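PDB 1ZSO: uncharacterized protein from Plasmodium falciparum, which is of unknown function but may bind zinc. Local coordinates for residues 52-57 / 84-89; 71-76 / 110-115. All blocks are in the same frame, centred on the assembly; numbering follows the deposited sequence.

Interaction 1: 52-57 / 84-89; sequences FRKTDI and FVNTKN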
ATOM      1  N   PHE B  52       5.601  -3.023  -2.384  1.00 27.56           N
ATOM      2  CA  PHE B  52       4.598  -3.017  -3.465  1.00 27.67           C
ATOM      3  C   PHE B  52       5.068  -3.836  -4.624  1.00 26.78           C
ATOM      4  O   PHE B  52       6.247  -4.102  -4.731  1.00 27.86           O
ATOM      5  CB  PHE B  52       4.241  -1.577  -3.916  1.00 28.23           C
ATOM      6  CG  PHE B  52       5.343  -0.874  -4.658  1.00 28.77           C
ATOM      7  CD1 PHE B  52       5.451  -0.991  -6.033  1.00 30.20           C
ATOM      8  CD2 PHE B  52       6.242  -0.082  -3.984  1.00 27.56           C
ATOM      9  CE1 PHE B  52       6.447  -0.384  -6.703  1.00 26.98           C
ATOM     10  CE2 PHE B  52       7.262   0.525  -4.635  1.00 26.93           C
ATOM     11  CZ  PHE B  52       7.365   0.400  -5.994  1.00 30.29           C
ATOM     12  N   ARG B  53       4.130  -4.215  -5.490  1.00 29.20           N
ATOM     13  CA  ARG B  53       4.404  -4.875  -6.789  1.00 29.21           C
ATOM     14  C   ARG B  53       3.974  -4.015  -7.965  1.00 28.41           C
ATOM     15  O   ARG B  53       3.022  -3.255  -7.854  1.00 28.52           O
ATOM     16  CB  ARG B  53       3.647  -6.191  -6.892  1.00 28.79           C
ATOM     17  CG  ARG B  53       4.184  -7.277  -5.965  1.00 34.34           C
ATOM     18  CD  ARG B  53       3.045  -7.995  -5.282  1.00 43.24           C
ATOM     19  NE  ARG B  53       2.185  -7.014  -4.588  1.00 48.36           N
ATOM     20  CZ  ARG B  53       2.380  -6.587  -3.337  1.00 46.59           C
ATOM     21  NH1 ARG B  53       3.380  -7.090  -2.612  1.00 46.19           N
ATOM     22  NH2 ARG B  53       1.565  -5.667  -2.810  1.00 38.66           N
ATOM     23  N   LYS B  54       4.623  -4.203  -9.117  1.00 27.49           N
ATOM     24  CA  LYS B  54       4.351  -3.382 -10.310  1.00 28.47           C
ATOM     25  C   LYS B  54       2.924  -3.628 -10.858  1.00 27.98           C
ATOM     26  O   LYS B  54       2.473  -2.942 -11.752  1.00 27.81           O
ATOM     27  CB  LYS B  54       5.409  -3.671 -11.407  1.00 29.67           C
ATOM     28  CG  LYS B  54       5.048  -4.882 -12.282  1.00 31.28           C
ATOM     29  CD  LYS B  54       6.255  -5.606 -12.793  1.00 39.03           C
ATOM     30  CE  LYS B  54       6.666  -5.165 -14.159  1.00 40.63           C
ATOM     31  NZ  LYS B  54       8.041  -5.738 -14.496  1.00 45.00           N
ATOM     32  N   THR B  55       2.235  -4.643 -10.336  1.00 27.76           N
ATOM     33  CA  THR B  55       0.910  -5.010 -10.812  1.00 27.52           C
ATOM     34  C   THR B  55      -0.160  -4.408  -9.928  1.00 26.23           C
ATOM     35  O   THR B  55      -1.340  -4.471 -10.287  1.00 26.76           O
ATOM     36  CB  THR B  55       0.701  -6.550 -10.783  1.00 27.37           C
ATOM     37  OG1 THR B  55       1.022  -7.012  -9.493  1.00 27.48           O
ATOM     38  CG2 THR B  55       1.616  -7.285 -11.806  1.00 28.97           C
ATOM     39  N   ASP B  56       0.243  -3.843  -8.784  1.00 25.31           N
ATOM     40  CA  ASP B  56      -0.721  -3.258  -7.832  1.00 26.99           C
ATOM     41  C   ASP B  56      -1.436  -2.078  -8.484  1.00 27.35           C
ATOM     42  O   ASP B  56      -0.815  -1.277  -9.183  1.00 25.57           O
ATOM     43  CB  ASP B  56      -0.041  -2.820  -6.526  1.00 27.22           C
ATOM     44  CG  ASP B  56       0.544  -3.984  -5.739  1.00 30.23           C
ATOM     45  OD1 ASP B  56       0.271  -5.132  -6.123  1.00 28.39           O
ATOM     46  OD2 ASP B  56       1.259  -3.750  -4.724  1.00 34.76           O
ATOM     47  N   ILE B  57      -2.762  -1.999  -8.292  1.00 28.42           N
ATOM     48  CA  ILE B  57      -3.591  -0.959  -8.947  1.00 27.22           C
ATOM     49  C   ILE B  57      -4.311  -0.126  -7.903  1.00 27.12           C
ATOM     50  O   ILE B  57      -5.282  -0.586  -7.318  1.00 27.38           O
ATOM     51  CB  ILE B  57      -4.636  -1.578  -9.928  1.00 26.36           C
ATOM     52  CG1 ILE B  57      -3.929  -2.318 -11.058  1.00 27.29           C
ATOM     53  CG2 ILE B  57      -5.545  -0.506 -10.518  1.00 28.61           C
ATOM     54  CD1 ILE B  57      -4.844  -3.206 -11.907  1.00 26.30           C
ATOM     55  N   PHE B  84       6.029   2.099 -10.999  1.00 29.13           N
ATOM     56  CA  PHE B  84       7.001   1.403 -11.827  1.00 29.00           C
ATOM     57  C   PHE B  84       6.764   1.769 -13.280  1.00 30.24           C
ATOM     58  O   PHE B  84       5.617   1.822 -13.745  1.00 30.46           O
ATOM     59  CB  PHE B  84       6.842  -0.134 -11.654  1.00 29.69           C
ATOM     60  CG  PHE B  84       7.728  -0.958 -12.577  1.00 29.34           C
ATOM     61  CD1 PHE B  84       8.975  -1.334 -12.189  1.00 29.50           C
ATOM     62  CD2 PHE B  84       7.276  -1.368 -13.815  1.00 29.71           C
ATOM     63  CE1 PHE B  84       9.769  -2.067 -13.014  1.00 34.01           C
ATOM     64  CE2 PHE B  84       8.054  -2.081 -14.647  1.00 29.25           C
ATOM     65  CZ  PHE B  84       9.309  -2.444 -14.265  1.00 31.32           C
ATOM     66  N   VAL B  85       7.855   2.024 -13.997  1.00 31.37           N
ATOM     67  CA  VAL B  85       7.795   2.427 -15.362  1.00 32.64           C
ATOM     68  C   VAL B  85       8.237   1.251 -16.207  1.00 34.50           C
ATOM     69  O   VAL B  85       9.362   0.770 -16.068  1.00 34.41           O
ATOM     70  CB  VAL B  85       8.726   3.633 -15.648  1.00 32.21           C
ATOM     71  CG1 VAL B  85       8.709   3.960 -17.142  1.00 33.91           C
ATOM     72  CG2 VAL B  85       8.323   4.851 -14.862  1.00 30.30           C
ATOM     73  N   ASN B  86       7.358   0.791 -17.090  1.00 36.47           N
ATOM     74  CA  ASN B  86       7.705  -0.310 -17.990  1.00 38.33           C
ATOM     75  C   ASN B  86       8.691   0.201 -19.046  1.00 38.33           C
ATOM     76  O   ASN B  86       8.352   1.053 -19.849  1.00 38.97           O
ATOM     77  CB  ASN B  86       6.446  -0.899 -18.643  1.00 39.15           C
ATOM     78  CG  ASN B  86       5.391  -1.364 -17.601  1.00 42.80           C
ATOM     79  OD1 ASN B  86       4.464  -0.613 -17.246  1.00 45.44           O
ATOM     80  ND2 ASN B  86       5.548  -2.591 -17.098  1.00 44.06           N
ATOM     81  N   THR B  87       9.923  -0.283 -19.003  1.00 38.81           N
ATOM     82  CA  THR B  87      10.917  -0.053 -20.074  1.00 39.56           C
ATOM     83  C   THR B  87      11.301  -1.429 -20.617  1.00 38.82           C
ATOM     84  O   THR B  87      11.143  -2.418 -19.938  1.00 39.03           O
ATOM     85  CB  THR B  87      12.154   0.732 -19.541  1.00 39.98           C
ATOM     86  OG1 THR B  87      12.690   0.091 -18.370  1.00 42.87           O
ATOM     87  CG2 THR B  87      11.747   2.137 -19.137  1.00 40.28           C
ATOM     88  N   LYS B  88      11.747  -1.537 -21.846  1.00 39.27           N
ATOM     89  CA  LYS B  88      11.983  -2.875 -22.369  1.00 39.66           C
ATOM     90  C   LYS B  88      13.321  -3.391 -21.836  1.00 39.10           C
ATOM     91  O   LYS B  88      14.252  -2.619 -21.564  1.00 39.17           O
ATOM     92  CB  LYS B  88      11.849  -2.932 -23.917  1.00 40.47           C
ATOM     93  CG  LYS B  88      13.124  -2.850 -24.732  1.00 40.90           C
ATOM     94  CD  LYS B  88      13.670  -1.432 -24.799  1.00 43.11           C
ATOM     95  CE  LYS B  88      15.137  -1.438 -25.203  1.00 42.50           C
ATOM     96  NZ  LYS B  88      15.381  -2.414 -26.295  1.00 42.98           N
ATOM     97  N   ASN B  89      13.393  -4.705 -21.672  1.00 38.59           N
ATOM     98  CA  ASN B  89      14.432  -5.347 -20.852  1.00 37.98           C
ATOM     99  C   ASN B  89      14.721  -4.605 -19.535  1.00 36.45           C
ATOM    100  O   ASN B  89      15.866  -4.523 -19.088  1.00 37.76           O
ATOM    101  CB  ASN B  89      15.718  -5.518 -21.633  1.00 38.39           C
ATOM    102  CG  ASN B  89      15.475  -5.905 -23.073  1.00 39.81           C
ATOM    103  OD1 ASN B  89      15.091  -7.040 -23.389  1.00 40.92           O
ATOM    104  ND2 ASN B  89      15.731  -4.968 -23.967  1.00 43.37           N
TER
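A type I beta turn, Arg-53 to Asp-56, rests through its second residue, Lys-54, on Phe-84 of strand 80-85. The CA atoms of Lys-54 and Phe-84 lie 5.7 Å apart, and the two side chains run alongside each other in the same direction, with Lys-54 CD over one face of the ring and CB and CE near its rim on that side. Lys-54 CB is 3.8 Å from Phe-84 CG at the base of the ring, and Lys-54 CE is 3.4 Å from Phe-84 CE2 farther out. Bends at chi2 (-149°) and chi3 (-95°) keep the chain beside the ring. The ammonium end reaches the outer end of the ring, on the same side, with Lys-54 NZ 3.5 Å from Phe-84 CZ, and has a long, weak ion pair with Asp-30. Marginally, Asn-86 ND2 sits at the edge of the Phe-84 ring, in plane, 4.1 Å from Lys-54 CE.

The turn is closed by Asp-56 N bonding to Arg-53 O. Asp-56 also returns its carboxylate to Arg-53: OD2 takes a nearly straight bond from Arg-53 N (178°), met from above the carboxylate plane, while the syn lone pair of OD1 receives Arg-53 NE at 3.1 Å. The salt bridge, Arg-53 NH2 to Asp-56 OD2 at 2.7 Å but weak as a hydrogen bond, also braces the turn. Asn-68 ties both sides together, accepting from Phe-84 N and donating to Asp-56 O. The whole is a type I beta turn, braced by an Arg-Asp salt bridge and packed by van der Waals contact on the six-stranded antiparallel sheet.

Interaction 2: 71-76 / 110-115; sequences IKWTEY and RGIELI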
ATOM      1  N   ILE B  71       0.652   7.298  -0.672  1.00 30.36           N
ATOM      2  CA  ILE B  71       0.664   7.703   0.702  1.00 28.14           C
ATOM      3  C   ILE B  71       0.121   9.125   0.789  1.00 28.61           C
ATOM      4  O   ILE B  71       0.381   9.951  -0.074  1.00 27.56           O
ATOM      5  CB  ILE B  71       2.077   7.510   1.328  1.00 27.42           C
ATOM      6  CG1 ILE B  71       2.075   7.794   2.826  1.00 25.90           C
ATOM      7  CG2 ILE B  71       3.165   8.364   0.659  1.00 26.96           C
ATOM      8  CD1 ILE B  71       3.365   7.319   3.466  1.00 26.93           C
ATOM      9  N   LYS B  72      -0.692   9.366   1.808  1.00 28.45           N
ATOM     10  CA  LYS B  72      -1.144  10.681   2.161  1.00 30.36           C
ATOM     11  C   LYS B  72      -0.335  11.046   3.421  1.00 30.69           C
ATOM     12  O   LYS B  72      -0.615  10.591   4.544  1.00 28.79           O
ATOM     13  CB  LYS B  72      -2.651  10.672   2.405  1.00 31.35           C
ATOM     14  CG  LYS B  72      -3.264  11.986   2.842  1.00 32.57           C
ATOM     15  CD  LYS B  72      -4.754  11.794   3.031  1.00 33.11           C
ATOM     16  CE  LYS B  72      -5.539  13.098   2.898  1.00 32.15           C
ATOM     17  NZ  LYS B  72      -5.405  13.942   4.129  1.00 35.68           N
ATOM     18  N   TRP B  73       0.730  11.814   3.175  1.00 30.48           N
ATOM     19  CA  TRP B  73       1.745  12.137   4.175  1.00 28.43           C
ATOM     20  C   TRP B  73       1.182  12.836   5.387  1.00 27.78           C
ATOM     21  O   TRP B  73       1.632  12.570   6.507  1.00 27.82           O
ATOM     22  CB  TRP B  73       2.828  13.016   3.560  1.00 26.81           C
ATOM     23  CG  TRP B  73       3.792  12.282   2.712  1.00 24.28           C
ATOM     24  CD1 TRP B  73       3.933  12.378   1.380  1.00 25.25           C
ATOM     25  CD2 TRP B  73       4.785  11.358   3.156  1.00 25.40           C
ATOM     26  NE1 TRP B  73       4.941  11.576   0.950  1.00 23.64           N
ATOM     27  CE2 TRP B  73       5.472  10.920   2.021  1.00 21.14           C
ATOM     28  CE3 TRP B  73       5.138  10.831   4.414  1.00 24.12           C
ATOM     29  CZ2 TRP B  73       6.526  10.038   2.096  1.00 23.24           C
ATOM     30  CZ3 TRP B  73       6.139   9.944   4.481  1.00 24.21           C
ATOM     31  CH2 TRP B  73       6.857   9.569   3.336  1.00 23.80           C
ATOM     32  N   THR B  74       0.204  13.717   5.176  1.00 27.61           N
ATOM     33  CA  THR B  74      -0.390  14.477   6.277  1.00 26.75           C
ATOM     34  C   THR B  74      -1.933  14.558   6.191  1.00 27.62           C
ATOM     35  O   THR B  74      -2.554  14.152   5.203  1.00 24.52           O
ATOM     36  CB  THR B  74       0.221  15.945   6.380  1.00 27.61           C
ATOM     37  OG1 THR B  74      -0.342  16.829   5.398  1.00 27.48           O
ATOM     38  CG2 THR B  74       1.722  15.942   6.201  1.00 27.01           C
ATOM     39  N   GLU B  75      -2.547  15.138   7.219  1.00 29.36           N
ATOM     40  CA  GLU B  75      -3.990  15.409   7.193  1.00 32.21           C
ATOM     41  C   GLU B  75      -4.452  16.326   6.043  1.00 32.85           C
ATOM     42  O   GLU B  75      -5.639  16.509   5.855  1.00 34.08           O
ATOM     43  CB  GLU B  75      -4.482  15.965   8.547  1.00 33.47           C
ATOM     44  CG  GLU B  75      -3.977  17.377   8.935  1.00 39.67           C
ATOM     45  CD  GLU B  75      -2.941  17.375  10.101  1.00 46.77           C
ATOM     46  OE1 GLU B  75      -1.818  16.795   9.904  1.00 44.16           O
ATOM     47  OE2 GLU B  75      -3.261  17.973  11.191  1.00 44.08           O
ATOM     48  N   TYR B  76      -3.537  16.873   5.249  1.00 33.75           N
ATOM     49  CA  TYR B  76      -3.942  17.727   4.138  1.00 33.75           C
ATOM     50  C   TYR B  76      -4.102  16.922   2.850  1.00 33.46           C
ATOM     51  O   TYR B  76      -3.558  15.839   2.716  1.00 33.85           O
ATOM     52  CB  TYR B  76      -2.963  18.897   3.995  1.00 34.64           C
ATOM     53  CG  TYR B  76      -3.146  19.880   5.118  1.00 34.81           C
ATOM     54  CD1 TYR B  76      -2.463  19.737   6.334  1.00 35.21           C
ATOM     55  CD2 TYR B  76      -4.063  20.921   4.996  1.00 35.01           C
ATOM     56  CE1 TYR B  76      -2.667  20.664   7.381  1.00 33.99           C
ATOM     57  CE2 TYR B  76      -4.275  21.812   6.016  1.00 32.72           C
ATOM     58  CZ  TYR B  76      -3.582  21.678   7.199  1.00 34.07           C
ATOM     59  OH  TYR B  76      -3.830  22.591   8.192  1.00 35.74           O
ATOM     60  N   ARG B 110       5.858  10.993  -7.370  1.00 26.04           N
ATOM     61  CA  ARG B 110       5.258  12.308  -7.197  1.00 25.85           C
ATOM     62  C   ARG B 110       4.977  12.528  -5.702  1.00 24.80           C
ATOM     63  O   ARG B 110       4.099  11.904  -5.123  1.00 25.39           O
ATOM     64  CB  ARG B 110       3.949  12.398  -7.950  1.00 25.96           C
ATOM     65  CG  ARG B 110       4.048  12.725  -9.466  1.00 29.79           C
ATOM     66  CD  ARG B 110       2.649  13.179 -10.021  1.00 29.12           C
ATOM     67  NE  ARG B 110       2.651  13.534 -11.463  1.00 33.64           N
ATOM     68  CZ  ARG B 110       2.810  12.655 -12.465  1.00 32.98           C
ATOM     69  NH1 ARG B 110       2.989  11.356 -12.225  1.00 29.68           N
ATOM     70  NH2 ARG B 110       2.800  13.076 -13.721  1.00 32.79           N
ATOM     71  N   GLY B 111       5.744  13.396  -5.082  1.00 24.01           N
ATOM     72  CA  GLY B 111       5.604  13.666  -3.677  1.00 25.86           C
ATOM     73  C   GLY B 111       6.405  12.725  -2.798  1.00 26.32           C
ATOM     74  O   GLY B 111       6.306  12.761  -1.561  1.00 27.90           O
ATOM     75  N   ILE B 112       7.245  11.925  -3.412  1.00 26.28           N
ATOM     76  CA  ILE B 112       7.962  10.880  -2.670  1.00 28.61           C
ATOM     77  C   ILE B 112       9.398  10.800  -3.218  1.00 28.17           C
ATOM     78  O   ILE B 112       9.576  10.869  -4.428  1.00 27.90           O
ATOM     79  CB  ILE B 112       7.314   9.500  -2.853  1.00 27.58           C
ATOM     80  CG1 ILE B 112       6.057   9.354  -2.019  1.00 30.11           C
ATOM     81  CG2 ILE B 112       8.277   8.370  -2.461  1.00 28.32           C
ATOM     82  CD1 ILE B 112       5.198   8.201  -2.483  1.00 29.09           C
ATOM     83  N   GLU B 113      10.371  10.666  -2.325  1.00 29.23           N
ATOM     84  CA  GLU B 113      11.782  10.287  -2.650  1.00 31.87           C
ATOM     85  C   GLU B 113      12.153   8.880  -2.200  1.00 30.85           C
ATOM     86  O   GLU B 113      12.020   8.555  -1.026  1.00 30.17           O
ATOM     87  CB  GLU B 113      12.790  11.126  -1.880  1.00 34.36           C
ATOM     88  CG  GLU B 113      13.370  12.255  -2.573  1.00 41.09           C
ATOM     89  CD  GLU B 113      12.734  13.497  -2.094  1.00 48.38           C
ATOM     90  OE1 GLU B 113      11.504  13.572  -2.291  1.00 54.31           O
ATOM     91  OE2 GLU B 113      13.438  14.350  -1.492  1.00 49.06           O
ATOM     92  N   LEU B 114      12.661   8.088  -3.130  1.00 30.80           N
ATOM     93  CA  LEU B 114      13.200   6.766  -2.865  1.00 31.33           C
ATOM     94  C   LEU B 114      14.546   6.958  -2.221  1.00 31.79           C
ATOM     95  O   LEU B 114      15.414   7.500  -2.858  1.00 31.50           O
ATOM     96  CB  LEU B 114      13.396   5.989  -4.177  1.00 32.13           C
ATOM     97  CG  LEU B 114      12.113   5.814  -4.998  1.00 31.33           C
ATOM     98  CD1 LEU B 114      12.244   4.722  -6.060  1.00 31.39           C
ATOM     99  CD2 LEU B 114      10.973   5.493  -4.065  1.00 31.94           C
ATOM    100  N   ILE B 115      14.711   6.542  -0.954  1.00 32.58           N
ATOM    101  CA  ILE B 115      15.972   6.747  -0.227  1.00 32.24           C
ATOM    102  C   ILE B 115      16.872   5.484  -0.321  1.00 33.59           C
ATOM    103  O   ILE B 115      18.004   5.518  -0.838  1.00 31.39           O
ATOM    104  CB  ILE B 115      15.690   7.143   1.262  1.00 31.51           C
ATOM    105  CG1 ILE B 115      14.858   8.422   1.347  1.00 30.90           C
ATOM    106  CG2 ILE B 115      16.954   7.365   2.024  1.00 31.75           C
ATOM    107  CD1 ILE B 115      15.546   9.661   0.793  1.00 33.07           C
TER
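This is a buried, mainly apolar contact between neighbouring antiparallel sheets: Ile-71 of strand 69-71, outermost within the chain in the six-stranded sheet, and the loop after it meet the start of strand 112-117, likewise outermost in the three-stranded sheet. The CA atoms of Ile-71 and Ile-112 are 8.6 Å apart, a separation bridged by side chains. Ile-71 CG2 lies 3.7 Å from Ile-112 CD1, and the two side chains pass at a slant. The same CG2 branch also lies against one face of the Trp-73 indole, 3.6 Å above its plane and displaced toward the rim. Ile-112 meets that indole differently, its CG1 standing at the edge near the ring plane, 3.9 Å from Trp-73 NE1; the side chains of Trp-73 and Ile-112 cross at about a right angle. Ile-38 and Leu-45 also pack against Trp-73, while Ile-112 touches Ser-80 and Ile-82. With CG of Trp-73 anti to its carbonyl carbon, beside the backbone N (chi1 -77°), the indole extends to the glycine between strands 102-110 and 112-117. There, Trp-73 NE1 donates to Gly-111 O at 3.1 Å, a bent bond with an N-H...O angle of 137° and the donor tilted 33° from the carbonyl plane.

The contacts alternate along the chain, in the order 52-57, 71-76, 84-89 and 110-115, so the connections cross. Their centres are about 19 Å apart and their nearest atoms about 6 Å apart, without touching. Both nevertheless involve the same two sheets: 52-57 follows strand 46-52, outermost within the chain in the three-stranded sheet, and 110-115 passes from the six-stranded sheet into strand 112-117 of the three-stranded one, while 71-76 and 84-89 adjoin strands 69-71 and 80-85 of the six-stranded sheet. Both also reach the second subunit. In interaction 1, Arg-53 packs on Tyr-79 of that subunit; in interaction 2, Lys-72 N hydrogen-bonds to OE1 of Gln-51 of the second subunit.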